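Local coordinates for protein eukaryotic translation initiation factor 2D (PDB 5W2F) that delivers tRNA to the P-site of the eukaryotic ribosome without requiring GTP, and is represented here by its C-terminal region with SWIB/MDM2 and SUI1 domains, at residues D2-Y7 and F27-E32; V96-Q101 and Y135-Y140; I110-I115 and H192-E197; V129-A134 and G161-L166. One frame throughout, in Å; residues are numbered along the deposited sequence. Where two conformers were deposited one is given.

Interaction 1 of 4, residues D2-Y7 and F27-E32; sequences DIKPLY and FLEGSE
Tyr7 and Leu28 pair through their backbones as an antiparallel hydrogen-bonded couple, the one beta bridge between these segments. Tyr7 N donates to Leu28 O at 2.8 Å, and Leu28 N returns a bond to Tyr7 O, also 2.8 Å. Two CA-H...O contacts flank the pair, from Leu6 CA to Leu28 O and from Phe27 CA to Tyr7 O. The Tyr7 ring has Leu28 O at its edge, in plane.

Lys4 and Glu29 form a salt bridge. Lys4 has CG anti to its own N (chi1 177°) and bends further out along the chain, which brings NZ to 2.7 Å from Glu29 OE2, above the carboxylate plane. The two side chains meet at about a right angle.

Apolar contacts are looser. Leu6 CD1 sits 4.3 Å from Phe27 CB, while Leu6 CD2 touches Glu29 CG. Tyr7 CE1 comes 3.7 Å from Gly30 CA.

A water links Pro5 O to Gly30 N. Glu29 is the N-cap of the helix that follows, and its N gives a nearly straight bond, 2.8 Å, to the anti lone pair of Glu32 OE1: the half of a capping box in which the later side chain bonds back to the N-cap nitrogen.

In the SWIB/MDM2 region, strand 27-28 thus edges the sheet beside strand 4-8, whose other neighbour is strand 91-96. Phe27 reaches Ala93 and Val105 there, and Leu28 packs on Val33 and Ile36 of helix 30-43.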
loop_
_atom_site.group_PDB
_atom_site.type_symbol
_atom_site.label_atom_id
_atom_site.label_comp_id
_atom_site.label_asym_id
_atom_site.label_seq_id
_atom_site.Cartn_x
_atom_site.Cartn_y
_atom_site.Cartn_z
ATOM N N ASP A 2 -2.255 -12.148 1.427
ATOM C CA ASP A 2 -2.413 -11.771 2.865
ATOM C C ASP A 2 -1.865 -10.385 3.302
ATOM O O ASP A 2 -1.604 -10.190 4.469
ATOM C CB ASP A 2 -1.939 -12.932 3.777
ATOM C CG ASP A 2 -0.489 -13.328 3.559
ATOM O OD1 ASP A 2 0.138 -12.668 2.706
ATOM O OD2 ASP A 2 0.017 -14.315 4.232
ATOM N N ILE A 3 -1.744 -9.415 2.389
ATOM C CA ILE A 3 -1.458 -8.041 2.794
ATOM C C ILE A 3 -2.758 -7.326 3.146
ATOM O O ILE A 3 -3.755 -7.493 2.482
ATOM C CB ILE A 3 -0.671 -7.314 1.707
ATOM C CG1 ILE A 3 0.755 -7.912 1.712
ATOM C CG2 ILE A 3 -0.614 -5.813 1.941
ATOM C CD1 ILE A 3 1.388 -7.837 0.389
ATOM N N LYS A 4 -2.740 -6.526 4.206
ATOM C CA LYS A 4 -3.952 -5.875 4.681
ATOM C C LYS A 4 -3.953 -4.398 4.265
ATOM O O LYS A 4 -3.084 -3.652 4.662
ATOM C CB LYS A 4 -4.066 -6.000 6.202
ATOM C CG LYS A 4 -5.283 -5.263 6.746
ATOM C CD LYS A 4 -5.745 -5.755 8.086
ATOM C CE LYS A 4 -4.782 -5.395 9.187
ATOM N NZ LYS A 4 -5.566 -5.192 10.439
ATOM N N PRO A 5 -4.918 -3.975 3.454
ATOM C CA PRO A 5 -5.014 -2.551 3.135
ATOM C C PRO A 5 -5.376 -1.719 4.359
ATOM O O PRO A 5 -6.163 -2.157 5.208
ATOM C CB PRO A 5 -6.126 -2.474 2.088
ATOM C CG PRO A 5 -6.786 -3.775 2.088
ATOM C CD PRO A 5 -6.006 -4.761 2.866
ATOM N N LEU A 6 -4.773 -0.532 4.434
ATOM C CA LEU A 6 -5.019 0.419 5.501
ATOM C C LEU A 6 -5.168 1.822 4.917
ATOM O O LEU A 6 -4.888 2.065 3.737
ATOM C CB LEU A 6 -3.866 0.405 6.515
ATOM C CG LEU A 6 -3.686 -0.866 7.344
ATOM C CD1 LEU A 6 -2.378 -0.770 8.122
ATOM C CD2 LEU A 6 -4.846 -1.142 8.278
ATOM N N TYR A 7 -5.608 2.730 5.776
ATOM C CA TYR A 7 -5.787 4.138 5.449
ATOM C C TYR A 7 -5.172 4.949 6.564
ATOM O O TYR A 7 -5.363 4.635 7.734
ATOM C CB TYR A 7 -7.271 4.474 5.324
ATOM C CG TYR A 7 -7.924 3.710 4.233
ATOM C CD1 TYR A 7 -8.454 2.437 4.471
ATOM C CD2 TYR A 7 -7.959 4.209 2.944
ATOM C CE1 TYR A 7 -8.993 1.703 3.444
ATOM C CE2 TYR A 7 -8.539 3.489 1.918
ATOM C CZ TYR A 7 -9.046 2.229 2.172
ATOM O OH TYR A 7 -9.625 1.480 1.158
ATOM N N PHE A 27 -3.623 4.756 11.640
ATOM C CA PHE A 27 -3.929 3.812 10.581
ATOM C C PHE A 27 -5.224 3.090 10.898
ATOM O O PHE A 27 -5.412 2.598 12.017
ATOM C CB PHE A 27 -2.784 2.820 10.426
ATOM C CG PHE A 27 -1.523 3.456 9.923
ATOM C CD1 PHE A 27 -1.308 3.613 8.560
ATOM C CD2 PHE A 27 -0.562 3.932 10.797
ATOM C CE1 PHE A 27 -0.161 4.239 8.089
ATOM C CE2 PHE A 27 0.577 4.564 10.332
ATOM C CZ PHE A 27 0.789 4.710 8.983
ATOM N N LEU A 28 -6.093 3.002 9.894
ATOM C CA LEU A 28 -7.421 2.458 10.043
ATOM C C LEU A 28 -7.716 1.472 8.931
ATOM O O LEU A 28 -7.313 1.677 7.780
ATOM C CB LEU A 28 -8.454 3.597 9.984
ATOM C CG LEU A 28 -8.380 4.633 11.109
ATOM C CD1 LEU A 28 -9.264 5.832 10.799
ATOM C CD2 LEU A 28 -8.789 3.971 12.404
ATOM N N GLU A 29 -8.489 0.444 9.256
ATOM C CA GLU A 29 -9.051 -0.424 8.232
ATOM C C GLU A 29 -10.243 0.293 7.576
ATOM O O GLU A 29 -10.885 1.169 8.185
ATOM C CB GLU A 29 -9.499 -1.761 8.833
ATOM C CG GLU A 29 -8.362 -2.526 9.499
ATOM C CD GLU A 29 -8.798 -3.837 10.103
ATOM O OE1 GLU A 29 -9.809 -4.394 9.677
ATOM O OE2 GLU A 29 -8.111 -4.326 11.006
ATOM N N GLY A 30 -10.561 -0.093 6.347
ATOM C CA GLY A 30 -11.693 0.500 5.649
ATOM C C GLY A 30 -12.983 0.387 6.450
ATOM O O GLY A 30 -13.763 1.328 6.504
ATOM N N SER A 31 -13.221 -0.772 7.068
ATOM C CA SER A 31 -14.443 -0.978 7.868
ATOM C C SER A 31 -14.525 -0.008 9.038
ATOM O O SER A 31 -15.612 0.431 9.410
ATOM C CB SER A 31 -14.541 -2.411 8.373
ATOM O OG SER A 31 -13.417 -2.755 9.161
ATOM N N GLU A 32 -13.373 0.337 9.612
ATOM C CA GLU A 32 -13.322 1.294 10.706
ATOM C C GLU A 32 -13.636 2.694 10.206
ATOM O O GLU A 32 -14.361 3.447 10.865
ATOM C CB GLU A 32 -11.949 1.291 11.385
ATOM C CG GLU A 32 -11.605 -0.006 12.058
ATOM C CD GLU A 32 -10.229 0.026 12.694
ATOM O OE1 GLU A 32 -9.228 0.136 11.947
ATOM O OE2 GLU A 32 -10.156 -0.068 13.939
HETATM O O HOH W 1 -8.909 -2.102 5.111
#

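Interaction 2 of 4, residues V96-Q101 and Y135-Y140; sequences VTLPGQ and YGLDPY
Leu98 reaches across to Leu137, and the two side chains meet through one methyl each, Leu98 CD1 and Leu137 CD2, 3.8 Å apart. Both leucines place CG anti to the carbonyl carbon (chi1 -60° in Leu98, -64° in Leu137). Leu98 CB points toward 135-140; Leu137 begins to one side and its end comes nearer. The two chains cross at an oblique angle.

The other methyl of Leu98, CD2, lies 3.7 Å from Tyr135 O, and CD1 also touches Gly136 O. Val96 divides its two methyls between backbone and ring. CG1, anti to the backbone N (chi1 -178°), comes 3.7 Å from Tyr135 O, whereas CG2 approaches Tyr135 CD2 obliquely at 4.3 Å. No hydrogen bond joins the segments: this is a small, buried apolar contact.

A type II turn runs from Leu98 to Gln101 with Gly100 at positive phi, and Asp138 OD1 caps the next helix by accepting from Tyr140 N at 3.0 Å.

The contact ties the loop between strands 91-96 and 104-107, in the sheet that contains strand 4-8, to the SUI1 part at the turn into helix 139-150. Tyr135 stands at the junction against Ile3, Ile110 and His192, its OH bonded to Cys111 O, while Pro139 lies against strands 154-158 and 166-171.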
loop_
_atom_site.group_PDB
_atom_site.type_symbol
_atom_site.label_atom_id
_atom_site.label_comp_id
_atom_site.label_asym_id
_atom_site.label_seq_id
_atom_site.Cartn_x
_atom_site.Cartn_y
_atom_site.Cartn_z
ATOM N N VAL A 96 2.061 -5.543 6.161
ATOM C CA VAL A 96 2.678 -6.798 5.714
ATOM C C VAL A 96 3.078 -7.603 6.942
ATOM O O VAL A 96 3.719 -7.059 7.858
ATOM C CB VAL A 96 3.945 -6.534 4.892
ATOM C CG1 VAL A 96 4.539 -7.841 4.399
ATOM C CG2 VAL A 96 3.665 -5.579 3.771
ATOM N N THR A 97 2.707 -8.882 6.974
ATOM C CA THR A 97 3.139 -9.751 8.077
ATOM C C THR A 97 4.024 -10.848 7.528
ATOM O O THR A 97 3.553 -11.753 6.858
ATOM C CB THR A 97 1.944 -10.332 8.863
ATOM O OG1 THR A 97 1.126 -9.252 9.321
ATOM C CG2 THR A 97 2.413 -11.141 10.075
ATOM N N LEU A 98 5.308 -10.739 7.818
ATOM C CA LEU A 98 6.268 -11.748 7.441
ATOM C C LEU A 98 6.210 -12.863 8.480
ATOM O O LEU A 98 5.942 -12.606 9.658
ATOM C CB LEU A 98 7.671 -11.152 7.328
ATOM C CG LEU A 98 7.843 -10.019 6.306
ATOM C CD1 LEU A 98 9.226 -9.446 6.409
ATOM C CD2 LEU A 98 7.546 -10.489 4.890
ATOM N N PRO A 99 6.476 -14.108 8.059
ATOM C CA PRO A 99 6.454 -15.206 9.033
ATOM C C PRO A 99 7.395 -14.991 10.203
ATOM O O PRO A 99 8.564 -14.613 10.037
ATOM C CB PRO A 99 6.913 -16.411 8.210
ATOM C CG PRO A 99 6.531 -16.047 6.820
ATOM C CD PRO A 99 6.822 -14.589 6.722
ATOM N N GLY A 100 6.859 -15.188 11.393
ATOM C CA GLY A 100 7.653 -15.105 12.594
ATOM C C GLY A 100 8.006 -13.716 13.084
ATOM O O GLY A 100 8.829 -13.578 13.965
ATOM N N GLN A 101 7.386 -12.688 12.529
ATOM C CA GLN A 101 7.704 -11.321 12.878
ATOM C C GLN A 101 6.460 -10.495 13.074
ATOM O O GLN A 101 5.389 -10.803 12.554
ATOM C CB GLN A 101 8.511 -10.703 11.754
ATOM C CG GLN A 101 9.772 -11.458 11.442
ATOM C CD GLN A 101 10.746 -10.587 10.691
ATOM O OE1 GLN A 101 11.408 -9.733 11.279
ATOM N NE2 GLN A 101 10.799 -10.758 9.385
ATOM N N TYR A 135 7.953 -4.518 1.104
ATOM C CA TYR A 135 7.435 -5.670 1.846
ATOM C C TYR A 135 8.230 -5.941 3.112
ATOM O O TYR A 135 8.077 -7.003 3.732
ATOM C CB TYR A 135 7.355 -6.909 0.940
ATOM C CG TYR A 135 6.350 -6.663 -0.138
ATOM C CD1 TYR A 135 6.673 -5.918 -1.267
ATOM C CD2 TYR A 135 5.043 -7.128 -0.019
ATOM C CE1 TYR A 135 5.715 -5.612 -2.224
ATOM C CE2 TYR A 135 4.102 -6.832 -0.986
ATOM C CZ TYR A 135 4.436 -6.080 -2.085
ATOM O OH TYR A 135 3.480 -5.804 -3.025
ATOM N N GLY A 136 9.018 -4.956 3.549
ATOM C CA GLY A 136 9.788 -5.101 4.763
ATOM C C GLY A 136 10.987 -6.006 4.694
ATOM O O GLY A 136 11.491 -6.433 5.735
ATOM N N LEU A 137 11.484 -6.242 3.483
ATOM C CA LEU A 137 12.644 -7.096 3.288
ATOM C C LEU A 137 13.879 -6.227 3.036
ATOM O O LEU A 137 13.827 -5.258 2.309
ATOM C CB LEU A 137 12.421 -8.038 2.108
ATOM C CG LEU A 137 11.287 -9.043 2.301
ATOM C CD1 LEU A 137 11.040 -9.801 1.012
ATOM C CD2 LEU A 137 11.574 -10.012 3.445
ATOM N N ASP A 138 14.975 -6.612 3.672
ATOM C CA ASP A 138 16.251 -5.894 3.584
ATOM C C ASP A 138 16.991 -6.413 2.360
ATOM O O ASP A 138 17.358 -7.572 2.337
ATOM C CB ASP A 138 17.074 -6.119 4.863
ATOM C CG ASP A 138 18.405 -5.376 4.873
ATOM O OD1 ASP A 138 18.771 -4.720 3.880
ATOM O OD2 ASP A 138 19.067 -5.436 5.922
ATOM N N PRO A 139 17.233 -5.554 1.358
ATOM C CA PRO A 139 17.972 -6.027 0.190
ATOM C C PRO A 139 19.330 -6.673 0.512
ATOM O O PRO A 139 19.712 -7.637 -0.157
ATOM C CB PRO A 139 18.115 -4.770 -0.667
ATOM C CG PRO A 139 16.926 -3.953 -0.313
ATOM C CD PRO A 139 16.769 -4.168 1.162
ATOM N N TYR A 140 20.046 -6.173 1.530
ATOM C CA TYR A 140 21.343 -6.776 1.866
ATOM C C TYR A 140 21.171 -8.207 2.404
ATOM O O TYR A 140 21.981 -9.100 2.120
ATOM C CB TYR A 140 22.165 -5.859 2.801
ATOM C CG TYR A 140 22.760 -4.674 2.037
ATOM C CD1 TYR A 140 23.922 -4.825 1.333
ATOM C CD2 TYR A 140 22.127 -3.422 1.982
ATOM C CE1 TYR A 140 24.464 -3.788 0.596
ATOM C CE2 TYR A 140 22.678 -2.364 1.238
ATOM C CZ TYR A 140 23.853 -2.562 0.551
ATOM O OH TYR A 140 24.454 -1.559 -0.211
#

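Interaction 3 of 4, residues I110-I115 and H192-E197; sequences ICPIDI and HIQGLE
Ile113 and Ile193 form a parallel bridge, and Asp114 and Gln194 form the next. The backbone ladder has three rungs. Ile113 N donates to His192 O at 2.9 Å; Gln194 N bonds Ile113 O almost straight, with 176° at the hydrogen; Ile115 N donates to Gln194 O at 2.8 Å.

Side chains reinforce each face. Gln194 and Asp114 lie side by side, pointing the same way, and Gln194 NE2 gives Asp114 OD1 a 2.9 Å bond, met nearly along the C-O axis and close to the amide plane. Pro112 CG lies 3.5 Å from Gln194 NE2, the two side chains crossing at a slant. Among the isoleucines, Ile115 CD1 is the shared tip: it touches Ile193 CG2 at 3.6 Å and Leu196 CD2 at 3.5 Å. At the start of the pairing, Ile110 places CG2 anti to its backbone N, a torsion that carries this methyl over one face of the His192 imidazole in a CH-pi contact, 3.8 Å from the centroid and offset toward the rim.

One step out, Gly195 ends the pairing, its CA making a CA-H...O contact with Ile115 O (3.3 Å). A water bridges Ile115 O and Gly195 O.

Strand 193-194 is thereby the outermost strand on its side of the five-stranded SUI1 sheet, next to strand 113-121. Helix 175-185 covers the isoleucine face, with Leu182 on Ile113, Leu178 on Ile115 and Leu183 on Ile193 and Leu196. On the other flank the backbones of Asp114 and Arg130, in strand 124-130, are hydrogen-bonded.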
loop_
_atom_site.group_PDB
_atom_site.type_symbol
_atom_site.label_atom_id
_atom_site.label_comp_id
_atom_site.label_asym_id
_atom_site.label_seq_id
_atom_site.Cartn_x
_atom_site.Cartn_y
_atom_site.Cartn_z
ATOM N N ILE A 110 0.147 -0.110 -2.601
ATOM C CA ILE A 110 0.857 -1.365 -2.722
ATOM C C ILE A 110 1.470 -1.335 -4.145
ATOM O O ILE A 110 0.791 -0.967 -5.116
ATOM C CB ILE A 110 -0.079 -2.591 -2.511
ATOM C CG1 ILE A 110 -0.787 -2.527 -1.136
ATOM C CG2 ILE A 110 0.717 -3.888 -2.605
ATOM C CD1 ILE A 110 -2.042 -3.360 -1.006
ATOM N N CYS A 111 2.768 -1.613 -4.215
ATOM C CA CYS A 111 3.489 -1.773 -5.474
ATOM C C CYS A 111 4.020 -3.200 -5.484
ATOM O O CYS A 111 4.334 -3.745 -4.435
ATOM C CB CYS A 111 4.667 -0.797 -5.551
ATOM S SG CYS A 111 5.827 -0.857 -4.155
ATOM N N PRO A 112 4.135 -3.800 -6.666
ATOM C CA PRO A 112 4.614 -5.161 -6.738
ATOM C C PRO A 112 6.115 -5.266 -6.568
ATOM O O PRO A 112 6.855 -4.327 -6.907
ATOM C CB PRO A 112 4.241 -5.583 -8.152
ATOM C CG PRO A 112 4.304 -4.301 -8.936
ATOM C CD PRO A 112 3.812 -3.256 -7.996
ATOM N N ILE A 113 6.554 -6.424 -6.079
ATOM C CA ILE A 113 7.968 -6.800 -6.254
ATOM C C ILE A 113 8.143 -7.176 -7.725
ATOM O O ILE A 113 7.331 -7.933 -8.269
ATOM C CB ILE A 113 8.353 -7.973 -5.363
ATOM C CG1 ILE A 113 8.304 -7.539 -3.905
ATOM C CG2 ILE A 113 9.736 -8.486 -5.732
ATOM C CD1 ILE A 113 8.401 -8.665 -2.904
ATOM N N ASP A 114 9.151 -6.597 -8.366
ATOM C CA ASP A 114 9.450 -6.878 -9.763
ATOM C C ASP A 114 10.735 -7.676 -9.843
ATOM O O ASP A 114 11.772 -7.245 -9.344
ATOM C CB ASP A 114 9.620 -5.593 -10.598
ATOM C CG ASP A 114 8.445 -4.661 -10.503
ATOM O OD1 ASP A 114 7.297 -5.110 -10.671
ATOM O OD2 ASP A 114 8.687 -3.459 -10.228
ATOM N N ILE A 115 10.652 -8.810 -10.514
ATOM C CA ILE A 115 11.786 -9.694 -10.781
ATOM C C ILE A 115 11.975 -9.762 -12.280
ATOM O O ILE A 115 11.059 -10.182 -12.986
ATOM C CB ILE A 115 11.560 -11.116 -10.261
ATOM C CG1 ILE A 115 11.200 -11.131 -8.781
ATOM C CG2 ILE A 115 12.769 -11.991 -10.549
ATOM C CD1 ILE A 115 10.433 -12.354 -8.396
ATOM N N HIS A 192 1.094 -10.018 -5.904
ATOM C CA HIS A 192 1.917 -8.834 -5.718
ATOM C C HIS A 192 3.356 -9.020 -6.141
ATOM O O HIS A 192 4.208 -8.186 -5.828
ATOM C CB HIS A 192 1.835 -8.364 -4.259
ATOM C CG HIS A 192 0.498 -7.805 -3.907
ATOM N ND1 HIS A 192 -0.098 -6.818 -4.662
ATOM C CD2 HIS A 192 -0.367 -8.096 -2.909
ATOM C CE1 HIS A 192 -1.271 -6.516 -4.134
ATOM N NE2 HIS A 192 -1.459 -7.283 -3.072
ATOM N N ILE A 193 3.615 -10.075 -6.907
ATOM C CA ILE A 193 4.953 -10.339 -7.457
ATOM C C ILE A 193 4.837 -10.441 -8.968
ATOM O O ILE A 193 3.973 -11.168 -9.471
ATOM C CB ILE A 193 5.545 -11.616 -6.872
ATOM C CG1 ILE A 193 5.530 -11.535 -5.336
ATOM C CG2 ILE A 193 6.949 -11.872 -7.427
ATOM C CD1 ILE A 193 5.757 -12.839 -4.668
ATOM N N GLN A 194 5.693 -9.702 -9.662
ATOM C CA GLN A 194 5.766 -9.728 -11.133
ATOM C C GLN A 194 7.074 -10.317 -11.575
ATOM O O GLN A 194 8.111 -9.992 -11.026
ATOM C CB GLN A 194 5.599 -8.302 -11.713
ATOM C CG GLN A 194 4.179 -7.802 -11.486
ATOM C CD GLN A 194 3.885 -6.452 -12.122
ATOM O OE1 GLN A 194 2.769 -6.236 -12.591
ATOM N NE2 GLN A 194 4.869 -5.542 -12.146
ATOM N N GLY A 195 6.995 -11.164 -12.577
ATOM C CA GLY A 195 8.165 -11.747 -13.237
ATOM C C GLY A 195 8.385 -13.229 -12.986
ATOM O O GLY A 195 9.205 -13.849 -13.689
ATOM N N LEU A 196 7.655 -13.819 -12.041
ATOM C CA LEU A 196 7.865 -15.238 -11.766
ATOM C C LEU A 196 7.480 -16.101 -12.944
ATOM O O LEU A 196 8.001 -17.231 -13.100
ATOM C CB LEU A 196 7.114 -15.697 -10.521
ATOM C CG LEU A 196 7.600 -15.082 -9.222
ATOM C CD1 LEU A 196 6.640 -15.420 -8.102
ATOM C CD2 LEU A 196 9.020 -15.543 -8.912
ATOM N N GLU A 197 6.572 -15.590 -13.779
ATOM C CA GLU A 197 6.177 -16.286 -15.002
ATOM C C GLU A 197 7.303 -16.446 -16.039
ATOM O O GLU A 197 7.161 -17.213 -16.999
ATOM C CB GLU A 197 5.001 -15.566 -15.658
ATOM C CG GLU A 197 5.307 -14.209 -16.305
ATOM C CD GLU A 197 5.452 -13.029 -15.334
ATOM O OE1 GLU A 197 5.280 -13.164 -14.097
ATOM O OE2 GLU A 197 5.708 -11.914 -15.829
HETATM O O HOH W 2 11.445 -12.369 -14.589
#

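Interaction 4 of 4, residues V129-A134 and G161-L166; sequences VRNLEA and GAKDSL
Glu133 reaches the start of strand 166-171 of the SUI1 sheet from the short 3-10 turn after strand 124-130. Its OE1 accepts from Leu166 N at 2.9 Å with a nearly linear 177° at the hydrogen, on the syn side and 26° out of the carboxylate plane. This is the tight part: OE1 also lies near Ser165 CA, and OE2 rests 3.8 Å from Leu166 CD1. With CG anti to the carbonyl carbon and the chain extended beyond it, Glu133 spans the gap between backbones.

The second direct bond is Lys163 NZ to Asn131 OD1, 2.9 Å long and 47° out of the carbonyl plane, the two side chains crossing at about a right angle. Asn131 ND2 is turned to Pro112 O, so both ends of the amide are used.

Water fills in the joining. One, 2.6 Å from Glu133 OE1, also accepts from Glu133 N. Another ties Asn131 N, Ser165 OG and Leu166 O together; a third accepts from Leu132 N and lies within bonding distance of Val129 O and Leu166 O. At the outer side, where the loop 161-164 is exposed, the link thins: a water accepts weakly from Arg130 NH1 and donates to Lys163 O at 2.7 Å.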
loop_
_atom_site.group_PDB
_atom_site.type_symbol
_atom_site.label_atom_id
_atom_site.label_comp_id
_atom_site.label_asym_id
_atom_site.label_seq_id
_atom_site.Cartn_x
_atom_site.Cartn_y
_atom_site.Cartn_z
ATOM N N VAL A 129 15.887 -7.519 -8.854
ATOM C CA VAL A 129 14.744 -7.581 -7.942
ATOM C C VAL A 129 14.511 -6.224 -7.305
ATOM O O VAL A 129 15.374 -5.732 -6.563
ATOM C CB VAL A 129 14.937 -8.653 -6.856
ATOM C CG1 VAL A 129 13.637 -8.842 -6.066
ATOM C CG2 VAL A 129 15.418 -9.968 -7.474
ATOM N N ARG A 130 13.354 -5.627 -7.617
ATOM C CA ARG A 130 12.965 -4.295 -7.168
ATOM C C ARG A 130 11.788 -4.388 -6.189
ATOM O O ARG A 130 10.944 -5.263 -6.317
ATOM C CB ARG A 130 12.508 -3.496 -8.426
ATOM C CG ARG A 130 11.932 -2.114 -8.173
ATOM C CD ARG A 130 11.483 -1.475 -9.469
ATOM N NE ARG A 130 12.631 -1.152 -10.326
ATOM C CZ ARG A 130 13.211 0.036 -10.446
ATOM N NH1 ARG A 130 12.762 1.095 -9.802
ATOM N NH2 ARG A 130 14.270 0.159 -11.223
ATOM N N ASN A 131 11.750 -3.443 -5.247
ATOM C CA ASN A 131 10.666 -3.226 -4.281
ATOM C C ASN A 131 10.636 -4.177 -3.106
ATOM O O ASN A 131 9.619 -4.306 -2.432
ATOM C CB ASN A 131 9.289 -3.130 -4.953
ATOM C CG ASN A 131 9.111 -1.854 -5.697
ATOM O OD1 ASN A 131 9.639 -0.798 -5.303
ATOM N ND2 ASN A 131 8.328 -1.916 -6.756
ATOM N N LEU A 132 11.770 -4.788 -2.790
ATOM C CA LEU A 132 11.813 -5.650 -1.626
ATOM C C LEU A 132 11.463 -4.872 -0.364
ATOM O O LEU A 132 10.773 -5.398 0.512
ATOM C CB LEU A 132 13.190 -6.295 -1.478
ATOM C CG LEU A 132 13.514 -7.345 -2.547
ATOM C CD1 LEU A 132 15.009 -7.635 -2.558
ATOM C CD2 LEU A 132 12.722 -8.618 -2.321
ATOM N N GLU A 133 11.932 -3.628 -0.261
ATOM C CA GLU A 133 11.718 -2.845 0.948
ATOM C C GLU A 133 10.234 -2.521 1.150
ATOM O O GLU A 133 9.802 -2.314 2.269
ATOM C CB GLU A 133 12.569 -1.567 0.919
ATOM C CG GLU A 133 14.092 -1.843 0.863
ATOM C CD GLU A 133 14.969 -0.737 0.181
ATOM O OE1 GLU A 133 14.766 -0.337 -0.996
ATOM O OE2 GLU A 133 15.914 -0.258 0.820
ATOM N N ALA A 134 9.447 -2.507 0.078
ATOM C CA ALA A 134 7.999 -2.278 0.185
ATOM C C ALA A 134 7.294 -3.366 0.976
ATOM O O ALA A 134 6.174 -3.170 1.458
ATOM C CB ALA A 134 7.380 -2.156 -1.197
ATOM N N GLY A 161 15.217 5.057 -11.212
ATOM C CA GLY A 161 13.847 5.526 -11.275
ATOM C C GLY A 161 13.595 6.598 -10.260
ATOM O O GLY A 161 14.532 7.136 -9.671
ATOM N N ALA A 162 12.318 6.888 -10.043
ATOM C CA ALA A 162 11.896 7.982 -9.166
ATOM C C ALA A 162 12.087 7.646 -7.681
ATOM O O ALA A 162 12.547 8.483 -6.896
ATOM C CB ALA A 162 10.440 8.336 -9.461
ATOM N N LYS A 163 11.739 6.423 -7.291
ATOM C CA LYS A 163 11.759 6.036 -5.872
ATOM C C LYS A 163 13.181 5.811 -5.373
ATOM O O LYS A 163 13.983 5.166 -6.055
ATOM C CB LYS A 163 10.959 4.756 -5.660
ATOM C CG LYS A 163 10.664 4.415 -4.204
ATOM C CD LYS A 163 10.123 2.997 -4.061
ATOM C CE LYS A 163 8.894 2.760 -4.912
ATOM N NZ LYS A 163 8.175 1.560 -4.452
ATOM N N ASP A 164 13.465 6.289 -4.166
ATOM C CA ASP A 164 14.760 6.053 -3.526
ATOM C C ASP A 164 14.761 4.680 -2.866
ATOM O O ASP A 164 14.508 4.530 -1.667
ATOM C CB ASP A 164 15.061 7.151 -2.508
ATOM C CG ASP A 164 16.472 7.063 -1.931
ATOM O OD1 ASP A 164 17.328 6.365 -2.507
ATOM O OD2 ASP A 164 16.731 7.712 -0.894
ATOM N N SER A 165 15.064 3.681 -3.680
ATOM C CA SER A 165 15.020 2.297 -3.283
ATOM C C SER A 165 16.249 1.562 -3.823
ATOM O O SER A 165 16.945 2.028 -4.728
ATOM C CB SER A 165 13.730 1.634 -3.799
ATOM O OG SER A 165 13.800 1.338 -5.204
ATOM N N LEU A 166 16.505 0.420 -3.222
ATOM C CA LEU A 166 17.608 -0.441 -3.596
ATOM C C LEU A 166 17.064 -1.670 -4.288
ATOM O O LEU A 166 15.956 -2.133 -3.989
ATOM C CB LEU A 166 18.352 -0.892 -2.355
ATOM C CG LEU A 166 18.983 0.235 -1.528
ATOM C CD1 LEU A 166 19.517 -0.368 -0.248
ATOM C CD2 LEU A 166 20.054 0.933 -2.323
HETATM O O HOH W 3 14.532 -4.628 -3.995
HETATM O O HOH W 4 13.781 3.614 -8.222
HETATM O O HOH W 5 13.722 -1.392 -5.322
HETATM O O HOH W 6 13.159 -1.924 -2.275
HETATM O O HOH W 7 12.952 2.105 -0.570
#

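In the fold
From the N terminus, interaction 1 closes first, linking strand 4-8 to strand 27-28 and helix 30-43 in the SWIB/MDM2 region before the other contacts open. Interaction 2 then joins the loop after strand 91-96 to the SUI1 part, at the turn before helix 139-150. Its segments alternate with those of interactions 3 and 4, so it crosses both. Interaction 3 closes the longest loop, bringing 192-197 back to 110-115, and interaction 4 is nested inside it. Interactions 3 and 4 meet on neighbouring strands of one sheet. The N-terminal segment of interaction 1 touches interactions 2 and 3 and so connects the two regions.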